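Local coordinates for protein cytochrome C (Marichromatium purpuratum 984, PDB 5LO9) that probably oxidises thiosulfate to tetrathionate, as a TsdBA-type thiosulfate dehydrogenase, and passes the electrons along a series of bound c-type hemes, at residues P45-L48 with A49-E53; A37-L40 with A41-P45; E325-Q328 with G329-Y333. One frame throughout, in Å; residues are numbered along the deposited sequence.

Contact 1 (P45-L48 with A49-E53); sequences PAYL and ATQIE. With HEC (heme c), chain C.
One alpha-helical turn joins P45-L48 to A49-E53, the amides of A49, T50, Q51 and I52 each bonding the carbonyl oxygen four residues back. On the solvent side T50 adds a second bond: its OG1, turned beside its own backbone N (chi1 -70°), reaches A46 O at 3.0 Å. T50 N meets the same oxygen from the opposite face of the carbonyl plane, so A46 O is held by two donors. On the heme side Y47 and Q51 form a CH-pi contact, Q51 CG lying 3.6 Å from the ring centroid and over one face. The ring and the Q51 amide are turned only 28° apart. This is the helix 45-57 of a cytochrome c domain, packed by L48, A49 and I52 on helix 74-86 and facing two hemes. With CG anti to the backbone nitrogen (chi1 175°), the Y47 ring carries OH to within 3.0 Å of propionate oxygen O2A of the heme of chain C. The bent Q51 chain divides its amide between two partners: OE1 accepts from R60 NH1, and NE2 donates to a propionate of the second heme. L48 CD2 touches the heme methyl CMA at 3.7 Å, and I52 CG1 lies 3.9 Å from it.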
loop_
_atom_site.group_PDB
_atom_site.type_symbol
_atom_site.label_atom_id
_atom_site.label_comp_id
_atom_site.label_asym_id
_atom_site.label_seq_id
_atom_site.Cartn_x
_atom_site.Cartn_y
_atom_site.Cartn_z
ATOM N N PRO A 45 11.280 -9.413 47.367
ATOM C CA PRO A 45 11.386 -10.263 48.573
ATOM C C PRO A 45 10.731 -11.625 48.446
ATOM O O PRO A 45 11.311 -12.613 48.918
ATOM C CB PRO A 45 10.702 -9.417 49.663
ATOM C CG PRO A 45 10.891 -8.054 49.207
ATOM C CD PRO A 45 10.750 -8.092 47.700
ATOM N N ALA A 46 9.566 -11.723 47.805
ATOM C CA ALA A 46 8.964 -13.042 47.636
ATOM C C ALA A 46 9.853 -13.959 46.823
ATOM O O ALA A 46 9.840 -15.181 47.040
ATOM C CB ALA A 46 7.622 -12.974 46.934
ATOM N N TYR A 47 10.580 -13.402 45.845
ATOM C CA TYR A 47 11.432 -14.234 45.009
ATOM C C TYR A 47 12.595 -14.763 45.827
ATOM O O TYR A 47 12.876 -15.970 45.815
ATOM C CB TYR A 47 11.922 -13.462 43.791
ATOM C CG TYR A 47 12.907 -14.260 42.973
ATOM C CD1 TYR A 47 12.480 -15.235 42.066
ATOM C CD2 TYR A 47 14.279 -14.069 43.132
ATOM C CE1 TYR A 47 13.413 -15.997 41.314
ATOM C CE2 TYR A 47 15.187 -14.824 42.424
ATOM C CZ TYR A 47 14.757 -15.787 41.533
ATOM O OH TYR A 47 15.716 -16.504 40.874
ATOM N N LEU A 48 13.250 -13.883 46.593
ATOM C CA LEU A 48 14.366 -14.322 47.422
ATOM C C LEU A 48 13.925 -15.446 48.351
ATOM O O LEU A 48 14.564 -16.499 48.442
ATOM C CB LEU A 48 14.908 -13.143 48.219
ATOM C CG LEU A 48 15.570 -12.015 47.441
ATOM C CD1 LEU A 48 15.803 -10.762 48.362
ATOM C CD2 LEU A 48 16.873 -12.532 46.775
ATOM N N ALA A 49 12.804 -15.251 49.025
ATOM C CA ALA A 49 12.327 -16.269 49.937
ATOM C C ALA A 49 12.009 -17.566 49.210
ATOM O O ALA A 49 12.262 -18.654 49.736
ATOM C CB ALA A 49 11.106 -15.752 50.655
ATOM N N THR A 50 11.390 -17.481 48.035
ATOM C CA THR A 50 11.109 -18.693 47.266
ATOM C C THR A 50 12.401 -19.408 46.893
ATOM O O THR A 50 12.478 -20.639 46.943
ATOM C CB THR A 50 10.300 -18.354 46.011
ATOM O OG1 THR A 50 8.991 -17.968 46.393
ATOM C CG2 THR A 50 10.188 -19.548 45.054
ATOM N N GLN A 51 13.441 -18.653 46.563
ATOM C CA GLN A 51 14.694 -19.291 46.178
ATOM C C GLN A 51 15.357 -19.950 47.383
ATOM O O GLN A 51 15.938 -21.026 47.258
ATOM C CB GLN A 51 15.641 -18.281 45.513
ATOM C CG GLN A 51 15.163 -17.779 44.121
ATOM C CD GLN A 51 14.621 -18.898 43.276
ATOM O OE1 GLN A 51 15.282 -19.931 43.097
ATOM N NE2 GLN A 51 13.386 -18.732 42.799
ATOM N N ILE A 52 15.326 -19.310 48.550
ATOM C CA ILE A 52 15.851 -19.961 49.744
ATOM C C ILE A 52 15.095 -21.262 49.986
ATOM O O ILE A 52 15.686 -22.304 50.291
ATOM C CB ILE A 52 15.788 -18.993 50.944
ATOM C CG1 ILE A 52 16.865 -17.908 50.778
ATOM C CG2 ILE A 52 16.044 -19.707 52.236
ATOM C CD1 ILE A 52 16.679 -16.662 51.615
ATOM N N GLU A 53 13.788 -21.236 49.798
ATOM C CA GLU A 53 13.012 -22.442 50.009
ATOM C C GLU A 53 13.257 -23.460 48.910
ATOM O O GLU A 53 13.128 -24.666 49.159
ATOM C CB GLU A 53 11.524 -22.097 50.127
ATOM C CG GLU A 53 11.143 -21.574 51.519
ATOM C CD GLU A 53 9.771 -20.830 51.577
ATOM O OE1 GLU A 53 9.014 -20.823 50.569
ATOM O OE2 GLU A 53 9.448 -20.248 52.654
HETATM FE FE HEC C . 23.842 -16.886 49.156
HETATM C CHA HEC C . 22.698 -17.741 45.971
HETATM C CHB HEC C . 20.637 -15.646 49.979
HETATM C CHC HEC C . 24.888 -16.364 52.467
HETATM C CHD HEC C . 27.107 -17.885 48.280
HETATM N NA HEC C . 22.000 -16.712 48.171
HETATM C C1A HEC C . 21.751 -17.106 46.904
HETATM C C2A HEC C . 20.340 -16.870 46.479
HETATM C C3A HEC C . 19.751 -16.264 47.672
HETATM C C4A HEC C . 20.860 -16.203 48.649
HETATM C CMA HEC C . 18.339 -15.819 47.807
HETATM C CAA HEC C . 19.646 -17.155 45.162
HETATM C CBA HEC C . 19.742 -15.878 44.348
HETATM C CGA HEC C . 18.864 -15.801 43.116
HETATM O O1A HEC C . 19.097 -14.870 42.307
HETATM O O2A HEC C . 17.943 -16.622 42.919
HETATM N NB HEC C . 22.940 -16.134 50.879
HETATM C C1B HEC C . 21.685 -15.689 50.991
HETATM C C2B HEC C . 21.363 -15.228 52.347
HETATM C C3B HEC C . 22.608 -15.437 53.092
HETATM C C4B HEC C . 23.516 -16.013 52.088
HETATM C CMB HEC C . 20.071 -14.654 52.805
HETATM C CAB HEC C . 22.863 -15.170 54.541
HETATM C CBB HEC C . 21.862 -15.976 55.355
HETATM N NC HEC C . 25.655 -17.081 50.168
HETATM C C1C HEC C . 25.864 -16.848 51.470
HETATM C C2C HEC C . 27.267 -17.075 51.867
HETATM C C3C HEC C . 27.922 -17.503 50.637
HETATM C C4C HEC C . 26.827 -17.461 49.651
HETATM C CMC HEC C . 27.845 -16.886 53.222
HETATM C CAC HEC C . 29.350 -17.889 50.384
HETATM C CBC HEC C . 29.812 -18.930 51.349
HETATM N ND HEC C . 24.736 -17.676 47.450
HETATM C C1D HEC C . 26.023 -18.005 47.309
HETATM C C2D HEC C . 26.341 -18.532 45.976
HETATM C C3D HEC C . 25.066 -18.497 45.278
HETATM C C4D HEC C . 24.123 -17.960 46.294
HETATM C CMD HEC C . 27.659 -19.006 45.462
HETATM C CAD HEC C . 24.822 -18.999 43.885
HETATM C CBD HEC C . 24.145 -20.352 44.107
HETATM C CGD HEC C . 23.840 -21.048 42.814
HETATM O O1D HEC C . 22.852 -21.835 42.744
HETATM O O2D HEC C . 24.625 -20.814 41.880
#

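Contact 2 (A37-L40 with A41-P45). With HEC (heme c), chain C.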
loop_
_atom_site.group_PDB
_atom_site.type_symbol
_atom_site.label_atom_id
_atom_site.label_comp_id
_atom_site.label_asym_id
_atom_site.label_seq_id
_atom_site.Cartn_x
_atom_site.Cartn_y
_atom_site.Cartn_z
ATOM N N ALA A 37 28.429 -15.732 43.416
ATOM C CA ALA A 37 27.387 -15.345 44.347
ATOM C C ALA A 37 26.479 -14.323 43.683
ATOM O O ALA A 37 26.955 -13.342 43.098
ATOM C CB ALA A 37 28.014 -14.756 45.602
ATOM N N ALA A 38 25.175 -14.553 43.789
ATOM C CA ALA A 38 24.201 -13.772 43.058
ATOM C C ALA A 38 24.139 -12.355 43.586
ATOM O O ALA A 38 24.580 -12.049 44.699
ATOM C CB ALA A 38 22.805 -14.388 43.167
ATOM N N ARG A 39 23.624 -11.481 42.736
ATOM C CA ARG A 39 23.060 -10.222 43.194
ATOM C C ARG A 39 21.798 -10.497 43.986
ATOM O O ARG A 39 20.871 -11.154 43.489
ATOM C CB ARG A 39 22.726 -9.321 42.002
ATOM C CG ARG A 39 21.911 -8.108 42.360
ATOM C CD ARG A 39 21.311 -7.416 41.145
ATOM N NE ARG A 39 20.156 -6.601 41.543
ATOM C CZ ARG A 39 19.231 -6.141 40.702
ATOM N NH1 ARG A 39 19.329 -6.404 39.407
ATOM N NH2 ARG A 39 18.193 -5.438 41.162
ATOM N N LEU A 40 21.716 -9.919 45.181
ATOM C CA LEU A 40 20.477 -9.977 45.941
ATOM C C LEU A 40 19.786 -8.617 46.072
ATOM O O LEU A 40 18.581 -8.574 46.337
ATOM C CB LEU A 40 20.754 -10.569 47.332
ATOM C CG LEU A 40 21.505 -11.904 47.350
ATOM C CD1 LEU A 40 21.802 -12.293 48.776
ATOM C CD2 LEU A 40 20.717 -13.041 46.681
ATOM N N ALA A 41 20.508 -7.521 45.854
ATOM C CA ALA A 41 20.010 -6.176 46.152
ATOM C C ALA A 41 18.896 -5.756 45.194
ATOM O O ALA A 41 19.101 -5.666 43.977
ATOM C CB ALA A 41 21.161 -5.181 46.071
ATOM N N GLY A 42 17.726 -5.455 45.751
ATOM C CA GLY A 42 16.596 -5.025 44.970
ATOM C C GLY A 42 15.728 -6.120 44.407
ATOM O O GLY A 42 14.702 -5.806 43.781
ATOM N N LEU A 43 16.098 -7.387 44.584
ATOM C CA LEU A 43 15.247 -8.460 44.094
ATOM C C LEU A 43 13.960 -8.496 44.906
ATOM O O LEU A 43 13.937 -8.134 46.078
ATOM C CB LEU A 43 15.976 -9.806 44.155
ATOM C CG LEU A 43 16.776 -10.186 42.901
ATOM C CD1 LEU A 43 17.843 -9.152 42.567
ATOM C CD2 LEU A 43 17.416 -11.538 43.092
ATOM N N GLU A 44 12.891 -8.961 44.282
ATOM C CA GLU A 44 11.605 -8.982 44.957
ATOM C C GLU A 44 11.688 -9.884 46.189
ATOM O O GLU A 44 12.152 -11.029 46.082
ATOM C CB GLU A 44 10.535 -9.479 43.994
ATOM C CG GLU A 44 10.046 -8.448 43.004
ATOM C CD GLU A 44 8.973 -7.502 43.529
ATOM O OE1 GLU A 44 8.554 -7.602 44.715
ATOM O OE2 GLU A 44 8.555 -6.651 42.716
ATOM N N PRO A 45 11.280 -9.413 47.367
ATOM C CA PRO A 45 11.386 -10.263 48.573
ATOM C C PRO A 45 10.731 -11.625 48.446
ATOM O O PRO A 45 11.311 -12.613 48.918
ATOM C CB PRO A 45 10.702 -9.417 49.663
ATOM C CG PRO A 45 10.891 -8.054 49.207
ATOM C CD PRO A 45 10.750 -8.092 47.700
HETATM FE FE HEC C . 23.842 -16.886 49.156
HETATM C CHA HEC C . 22.698 -17.741 45.971
HETATM C CHB HEC C . 20.637 -15.646 49.979
HETATM C CHC HEC C . 24.888 -16.364 52.467
HETATM C CHD HEC C . 27.107 -17.885 48.280
HETATM N NA HEC C . 22.000 -16.712 48.171
HETATM C C1A HEC C . 21.751 -17.106 46.904
HETATM C C2A HEC C . 20.340 -16.870 46.479
HETATM C C3A HEC C . 19.751 -16.264 47.672
HETATM C C4A HEC C . 20.860 -16.203 48.649
HETATM C CMA HEC C . 18.339 -15.819 47.807
HETATM C CAA HEC C . 19.646 -17.155 45.162
HETATM C CBA HEC C . 19.742 -15.878 44.348
HETATM C CGA HEC C . 18.864 -15.801 43.116
HETATM O O1A HEC C . 19.097 -14.870 42.307
HETATM O O2A HEC C . 17.943 -16.622 42.919
HETATM N NB HEC C . 22.940 -16.134 50.879
HETATM C C1B HEC C . 21.685 -15.689 50.991
HETATM C C2B HEC C . 21.363 -15.228 52.347
HETATM C C3B HEC C . 22.608 -15.437 53.092
HETATM C C4B HEC C . 23.516 -16.013 52.088
HETATM C CMB HEC C . 20.071 -14.654 52.805
HETATM C CAB HEC C . 22.863 -15.170 54.541
HETATM C CBB HEC C . 21.862 -15.976 55.355
HETATM N NC HEC C . 25.655 -17.081 50.168
HETATM C C1C HEC C . 25.864 -16.848 51.470
HETATM C C2C HEC C . 27.267 -17.075 51.867
HETATM C C3C HEC C . 27.922 -17.503 50.637
HETATM C C4C HEC C . 26.827 -17.461 49.651
HETATM C CMC HEC C . 27.845 -16.886 53.222
HETATM C CAC HEC C . 29.350 -17.889 50.384
HETATM C CBC HEC C . 29.812 -18.930 51.349
HETATM N ND HEC C . 24.736 -17.676 47.450
HETATM C C1D HEC C . 26.023 -18.005 47.309
HETATM C C2D HEC C . 26.341 -18.532 45.976
HETATM C C3D HEC C . 25.066 -18.497 45.278
HETATM C C4D HEC C . 24.123 -17.960 46.294
HETATM C CMD HEC C . 27.659 -19.006 45.462
HETATM C CAD HEC C . 24.822 -18.999 43.885
HETATM C CBD HEC C . 24.145 -20.352 44.107
HETATM C CGD HEC C . 23.840 -21.048 42.814
HETATM O O1D HEC C . 22.852 -21.835 42.744
HETATM O O2D HEC C . 24.625 -20.814 41.880
#
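The R39 guanidinium has L43 CD1 over one face, 3.5 Å above its plane and offset toward the rim, while the A41 carbonyl meets its edge. R39 grips A41 O side-on with two nitrogens: NE donates at 2.8 Å and NH2 at 3.0 Å, and the oxygen stays within 1° of the guanidinium plane. The two hydrogen bonds converging on A41 O hold the group against rotation, and NH1 turns to a weak bond with A140 O. R39 gets there as an extended arm, CG anti to the backbone N (chi1 169°), crossing the L43 side chain. A type II beta turn from L40 to L43 shapes the backbone, closed by L43 N to L40 O at 3.3 Å. G42 fills its third position with a positive phi of 86°, where a beta carbon would press on the preceding carbonyl oxygen. Away from R39, L40 lays CD2 on the porphyrin, 3.5 Å from C3A of the heme of chain C, and A38 CB rests on the propionate carbon CBA at 3.6 Å. The A38 carbonyl also accepts from ND1 of the axial H25. The loop thus runs between helix 22-25, where L40 packs on H25, and helix 45-57, where L40 and L43 both meet L48.

Contact 3 (E325-Q328 with G329-Y333); sequences ERIQ and GCFRY. With HEC (heme c), chain E; THJ (thiosulfate), chain J; EDO (1,2-ethanediol), chain B.
R332 N donates to Q328 O at 2.9 Å, one of four i to i+4 bonds that wind E325-Q328 onto G329-Y333. They belong to helix 323-332, whose heme-facing side presents C330 and R326 to a c-type heme and a bound thiosulfate, as expected for the active site of a TsdA-type enzyme. C330 SG is covalently joined to S2 of the thiosulfate at 2.1 Å and also stands 3.0 Å from the heme iron, across from the axial H291. One turn earlier, R326 starts with CG anti to the backbone N (chi1 180°) and then bends at its second and third torsions, which brings one face of the guanidinium over the porphyrin edge. Carbon CHA of the heme lies 3.5 Å from its plane. At the rim, NH1 comes within 3.1 Å of thiosulfate O1, NH2 faces a heme propionate, and NE donates to Y310 OH. A leucine in place of R326 would probably leave the thiosulfate and the propionate without this shared positive partner, and Y310 without its donor. Toward helix 351-363, I327 and F331 lie side by side and point the same way, with I327 CG2 4.1 Å from F331 CE2. The F331 ring turns one face to the heme, and its CE2 sits 3.6 Å from the thioether-arm carbon CBB.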
loop_
_atom_site.group_PDB
_atom_site.type_symbol
_atom_site.label_atom_id
_atom_site.label_comp_id
_atom_site.label_asym_id
_atom_site.label_seq_id
_atom_site.Cartn_x
_atom_site.Cartn_y
_atom_site.Cartn_z
ATOM N N GLU A 325 -6.557 2.206 6.355
ATOM C CA GLU A 325 -7.852 2.225 7.010
ATOM C C GLU A 325 -7.924 1.112 8.031
ATOM O O GLU A 325 -8.458 1.285 9.134
ATOM C CB GLU A 325 -8.964 2.120 5.968
ATOM C CG GLU A 325 -9.159 3.463 5.288
ATOM C CD GLU A 325 -9.809 3.421 3.917
ATOM O OE1 GLU A 325 -10.202 2.341 3.407
ATOM O OE2 GLU A 325 -9.881 4.515 3.323
ATOM N N ARG A 326 -7.325 -0.014 7.700
ATOM C CA ARG A 326 -7.306 -1.145 8.606
ATOM C C ARG A 326 -6.530 -0.809 9.865
ATOM O O ARG A 326 -7.012 -1.022 10.980
ATOM C CB ARG A 326 -6.708 -2.341 7.859
ATOM C CG ARG A 326 -6.580 -3.624 8.590
ATOM C CD ARG A 326 -7.814 -3.900 9.360
ATOM N NE ARG A 326 -8.163 -5.297 9.262
ATOM C CZ ARG A 326 -8.583 -6.026 10.279
ATOM N NH1 ARG A 326 -8.659 -5.482 11.496
ATOM N NH2 ARG A 326 -8.891 -7.312 10.075
ATOM N N ILE A 327 -5.343 -0.243 9.704
ATOM C CA ILE A 327 -4.519 0.108 10.848
ATOM C C ILE A 327 -5.234 1.108 11.743
ATOM O O ILE A 327 -5.144 1.037 12.979
ATOM C CB ILE A 327 -3.162 0.641 10.362
ATOM C CG1 ILE A 327 -2.372 -0.493 9.773
ATOM C CG2 ILE A 327 -2.347 1.245 11.499
ATOM C CD1 ILE A 327 -1.208 -0.050 8.956
ATOM N N GLN A 328 -5.970 2.043 11.153
ATOM C CA GLN A 328 -6.761 2.954 11.982
ATOM C C GLN A 328 -7.889 2.225 12.706
ATOM O O GLN A 328 -8.235 2.595 13.830
ATOM C CB GLN A 328 -7.312 4.076 11.127
ATOM C CG GLN A 328 -6.225 4.965 10.593
ATOM C CD GLN A 328 -6.770 5.985 9.627
ATOM O OE1 GLN A 328 -7.575 5.664 8.734
ATOM N NE2 GLN A 328 -6.374 7.232 9.823
ATOM N N GLY A 329 -8.437 1.169 12.105
ATOM C CA GLY A 329 -9.406 0.353 12.811
ATOM C C GLY A 329 -8.826 -0.256 14.070
ATOM O O GLY A 329 -9.445 -0.213 15.134
ATOM N N CYS A 330 -7.619 -0.811 13.968
ATOM C CA CYS A 330 -6.937 -1.357 15.130
ATOM C C CYS A 330 -6.722 -0.302 16.213
ATOM O O CYS A 330 -6.830 -0.593 17.415
ATOM C CB CYS A 330 -5.614 -1.975 14.673
ATOM S SG CYS A 330 -5.823 -3.667 14.085
ATOM N N PHE A 331 -6.423 0.937 15.823
ATOM C CA PHE A 331 -6.279 1.968 16.846
ATOM C C PHE A 331 -7.628 2.259 17.476
ATOM O O PHE A 331 -7.715 2.479 18.686
ATOM C CB PHE A 331 -5.669 3.248 16.270
ATOM C CG PHE A 331 -4.152 3.298 16.297
ATOM C CD1 PHE A 331 -3.489 3.777 17.405
ATOM C CD2 PHE A 331 -3.398 2.916 15.198
ATOM C CE1 PHE A 331 -2.096 3.848 17.442
ATOM C CE2 PHE A 331 -1.995 2.991 15.224
ATOM C CZ PHE A 331 -1.351 3.448 16.340
ATOM N N ARG A 332 -8.693 2.234 16.671
ATOM C CA ARG A 332 -10.017 2.569 17.186
ATOM C C ARG A 332 -10.507 1.520 18.176
ATOM O O ARG A 332 -11.182 1.855 19.146
ATOM C CB ARG A 332 -11.019 2.732 16.037
ATOM C CG ARG A 332 -12.391 3.200 16.508
ATOM C CD ARG A 332 -13.327 3.803 15.438
ATOM N NE ARG A 332 -14.261 4.768 16.068
ATOM C CZ ARG A 332 -15.578 4.897 15.817
ATOM N NH1 ARG A 332 -16.194 4.129 14.925
ATOM N NH2 ARG A 332 -16.295 5.824 16.470
ATOM N N TYR A 333 -10.199 0.250 17.951
ATOM C CA TYR A 333 -10.797 -0.822 18.739
ATOM C C TYR A 333 -9.778 -1.507 19.639
ATOM O O TYR A 333 -9.948 -1.503 20.854
ATOM C CB TYR A 333 -11.479 -1.842 17.837
ATOM C CG TYR A 333 -12.560 -1.239 16.964
ATOM C CD1 TYR A 333 -13.667 -0.646 17.519
ATOM C CD2 TYR A 333 -12.461 -1.237 15.579
ATOM C CE1 TYR A 333 -14.662 -0.059 16.715
ATOM C CE2 TYR A 333 -13.443 -0.667 14.792
ATOM C CZ TYR A 333 -14.532 -0.072 15.362
ATOM O OH TYR A 333 -15.506 0.488 14.587
HETATM FE FE HEC E . -4.311 -6.147 14.830
HETATM C CHA HEC E . -5.793 -7.992 12.233
HETATM C CHB HEC E . -2.453 -4.304 12.505
HETATM C CHC HEC E . -3.031 -4.122 17.423
HETATM C CHD HEC E . -5.809 -8.214 17.133
HETATM N NA HEC E . -4.158 -6.167 12.755
HETATM C C1A HEC E . -4.828 -6.952 11.919
HETATM C C2A HEC E . -4.508 -6.707 10.496
HETATM C C3A HEC E . -3.527 -5.637 10.565
HETATM C C4A HEC E . -3.373 -5.364 12.015
HETATM C CMA HEC E . -2.828 -5.001 9.418
HETATM C CAA HEC E . -5.044 -7.438 9.292
HETATM C CBA HEC E . -4.439 -8.838 9.254
HETATM C CGA HEC E . -4.821 -9.577 7.983
HETATM O O1A HEC E . -4.122 -10.569 7.675
HETATM O O2A HEC E . -5.819 -9.199 7.297
HETATM N NB HEC E . -3.002 -4.526 14.967
HETATM C C1B HEC E . -2.368 -3.946 13.924
HETATM C C2B HEC E . -1.526 -2.814 14.325
HETATM C C3B HEC E . -1.704 -2.758 15.769
HETATM C C4B HEC E . -2.647 -3.856 16.053
HETATM C CMB HEC E . -0.666 -1.962 13.463
HETATM C CAB HEC E . -1.086 -1.780 16.713
HETATM C CBB HEC E . -1.624 -0.394 16.359
HETATM N NC HEC E . -4.415 -6.154 16.916
HETATM C C1C HEC E . -3.833 -5.298 17.771
HETATM C C2C HEC E . -4.047 -5.658 19.191
HETATM C C3C HEC E . -4.881 -6.868 19.098
HETATM C C4C HEC E . -5.027 -7.082 17.640
HETATM C CMC HEC E . -3.530 -4.915 20.397
HETATM C CAC HEC E . -5.427 -7.772 20.188
HETATM C CBC HEC E . -6.144 -6.995 21.245
HETATM N ND HEC E . -5.584 -7.792 14.686
HETATM C C1D HEC E . -6.070 -8.464 15.718
HETATM C C2D HEC E . -6.932 -9.589 15.313
HETATM C C3D HEC E . -6.958 -9.550 13.840
HETATM C C4D HEC E . -6.080 -8.374 13.589
HETATM C CMD HEC E . -7.622 -10.508 16.260
HETATM C CAD HEC E . -7.663 -10.454 12.844
HETATM C CBD HEC E . -9.194 -10.561 13.010
HETATM C CGD HEC E . -10.042 -9.285 12.827
HETATM O O1D HEC E . -9.800 -8.207 13.451
HETATM O O2D HEC E . -11.035 -9.355 12.053
HETATM S S1 THJ J . -9.111 -4.777 14.895
HETATM O O1 THJ J . -9.605 -3.785 13.880
HETATM O O2 THJ J . -9.890 -6.057 14.827
HETATM O O3 THJ J . -9.379 -4.215 16.241
HETATM S S2 THJ J . -7.282 -5.017 14.761
HETATM C C1 EDO B . -11.242 3.173 9.947
HETATM O O1 EDO B . -10.566 4.352 9.385
HETATM C C2 EDO B . -11.700 3.203 11.455
HETATM O O2 EDO B . -11.726 4.489 12.143
#

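How the contacts relate
Contacts 1 and 2 are consecutive pieces of one cytochrome c domain: they share P45, their centres lie 10 Å apart, and both line the heme of chain C. They join through L48, whose CD2 is 3.9 Å from L43 CD2 and equally far from L40 CD2, so loop and helix pack against each other beside the heme they both touch. Contact 3 stands on the other side of the chain's centre, about 44 Å from contact 1 and 43 Å from contact 2 between centres, with nearest atoms about 33 and 29 Å away. It holds the thiosulfate, whereas contacts 1 and 2 serve hemes distant from it, consistent with electrons leaving that site through the intervening hemes.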